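Side-chain contact in prophenoloxidase b (Marsupenaeus japonicus, PDB 3WKY), which is a type 3 copper protein of crustacean hemolymph and is probably the inactive precursor of an oxidoreductase that oxidises phenols: residues A[81-84]-A[85-89]. Residues are numbered along the deposited sequence; the frame is centred on the assembly and turned at random.
Sequences KDLS and KVFIE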
loop_
_atom_site.group_PDB
_atom_site.type_symbol
_atom_site.label_atom_id
_atom_site.label_comp_id
_atom_site.label_asym_id
_atom_site.label_seq_id
_atom_site.Cartn_x
_atom_site.Cartn_y
_atom_site.Cartn_z
ATOM N N LYS A 81 16.115 -36.164 23.304
ATOM C CA LYS A 81 17.232 -37.006 22.899
ATOM C C LYS A 81 18.072 -37.405 24.119
ATOM O O LYS A 81 18.509 -38.555 24.238
ATOM C CB LYS A 81 18.107 -36.270 21.893
ATOM C CG LYS A 81 19.225 -37.112 21.296
ATOM C CD LYS A 81 20.121 -36.259 20.400
ATOM C CE LYS A 81 21.099 -37.131 19.633
ATOM N NZ LYS A 81 21.996 -36.314 18.784
ATOM N N ASP A 82 18.289 -36.454 25.024
ATOM C CA ASP A 82 19.099 -36.706 26.219
ATOM C C ASP A 82 18.428 -37.672 27.205
ATOM O O ASP A 82 19.095 -38.540 27.769
ATOM C CB ASP A 82 19.470 -35.395 26.924
ATOM C CG ASP A 82 20.478 -34.568 26.139
ATOM O OD1 ASP A 82 20.996 -35.068 25.118
ATOM O OD2 ASP A 82 20.757 -33.416 26.552
ATOM N N LEU A 83 17.118 -37.532 27.407
ATOM C CA LEU A 83 16.365 -38.453 28.264
ATOM C C LEU A 83 16.262 -39.849 27.657
ATOM O O LEU A 83 16.489 -40.853 28.339
ATOM C CB LEU A 83 14.960 -37.922 28.550
ATOM C CG LEU A 83 14.083 -38.785 29.459
ATOM C CD1 LEU A 83 14.780 -39.065 30.792
ATOM C CD2 LEU A 83 12.718 -38.141 29.692
ATOM N N SER A 84 15.908 -39.921 26.378
ATOM C CA SER A 84 15.778 -41.217 25.724
ATOM C C SER A 84 17.112 -41.960 25.725
ATOM O O SER A 84 17.134 -43.189 25.769
ATOM C CB SER A 84 15.243 -41.064 24.295
ATOM O OG SER A 84 16.131 -40.298 23.509
ATOM N N LYS A 85 18.215 -41.217 25.678
ATOM C CA LYS A 85 19.545 -41.824 25.672
ATOM C C LYS A 85 19.732 -42.720 26.896
ATOM O O LYS A 85 20.240 -43.837 26.790
ATOM C CB LYS A 85 20.635 -40.750 25.632
ATOM C CG LYS A 85 22.056 -41.296 25.830
ATOM C CD LYS A 85 23.083 -40.180 25.927
ATOM C CE LYS A 85 24.440 -40.706 26.382
ATOM N NZ LYS A 85 25.035 -41.651 25.403
ATOM N N VAL A 86 19.300 -42.229 28.053
ATOM C CA VAL A 86 19.392 -42.994 29.288
ATOM C C VAL A 86 18.472 -44.212 29.251
ATOM O O VAL A 86 18.877 -45.302 29.654
ATOM C CB VAL A 86 19.085 -42.114 30.525
ATOM C CG1 VAL A 86 19.171 -42.934 31.805
ATOM C CG2 VAL A 86 20.043 -40.938 30.580
ATOM N N PHE A 87 17.247 -44.028 28.754
ATOM C CA PHE A 87 16.288 -45.123 28.623
ATOM C C PHE A 87 16.836 -46.206 27.687
ATOM O O PHE A 87 16.766 -47.400 27.979
ATOM C CB PHE A 87 14.964 -44.628 28.028
ATOM C CG PHE A 87 14.145 -43.754 28.951
ATOM C CD1 PHE A 87 14.460 -43.621 30.296
ATOM C CD2 PHE A 87 13.031 -43.082 28.459
ATOM C CE1 PHE A 87 13.684 -42.814 31.133
ATOM C CE2 PHE A 87 12.251 -42.280 29.283
ATOM C CZ PHE A 87 12.577 -42.147 30.625
ATOM N N ILE A 88 17.363 -45.765 26.550
ATOM C CA ILE A 88 17.827 -46.662 25.499
ATOM C C ILE A 88 19.051 -47.453 25.955
ATOM O O ILE A 88 19.194 -48.637 25.627
ATOM C CB ILE A 88 18.152 -45.856 24.224
ATOM C CG1 ILE A 88 16.850 -45.380 23.567
ATOM C CG2 ILE A 88 18.977 -46.676 23.243
ATOM C CD1 ILE A 88 17.026 -44.158 22.660
ATOM N N GLU A 89 19.919 -46.802 26.722
ATOM C CA GLU A 89 21.178 -47.418 27.140
ATOM C C GLU A 89 21.067 -48.216 28.445
ATOM O O GLU A 89 22.050 -48.788 28.908
ATOM C CB GLU A 89 22.286 -46.364 27.234
ATOM C CG GLU A 89 22.687 -45.763 25.887
ATOM C CD GLU A 89 23.766 -44.697 26.009
ATOM O OE1 GLU A 89 24.125 -44.332 27.149
ATOM O OE2 GLU A 89 24.254 -44.218 24.963
#
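Leu83 lies over a face of the Phe87 ring one helical turn further on: its CG stands 4.2 Å from the ring centroid and 27° off the ring normal, which makes this a CH-pi contact. Of its two methyls CD1 comes closer, 3.8 Å from Phe87 CZ. Leu83 O is near a face of the same ring too, 3.8 Å above its plane and displaced toward the rim. The phenyl group reaches this place because CG of Phe87 is anti to its own carbonyl carbon (chi1 -71°), which tips the ring back along the helix. With an alanine here in place of the phenylalanine, the isobutyl group of Leu83 would probably lose the ring it packs against, leaving a gap between the two turns.

One residue further along, the equivalent pair has Ile88 CD1 at 3.9 Å from Ser84 CB. Backbone i+4 to i hydrogen bonds accompany this spacing: Phe87 N donates to Leu83 O in the carbonyl plane, and Ile88 N meets Ser84 O at 2.7 Å with a 160° N-H...O angle. Ser84 OG turns back to the preceding turn, where the carbonyls of Val80 and Lys81 are both in reach of its proton. On the exposed side, Lys85 NZ and Glu89 OE2 form a salt bridge at 2.7 Å, the lysine chain bending at its last torsion to reach the syn side of the carboxylate, somewhat out of its plane.

All this belongs to helix 74-89 of the hemocyanin-type all-alpha domain. Leu83, Ser84, Phe87 and Ile88 pack on helix 109-122, whereas Val86, together with Phe87, meets Val99 of helix 93-103.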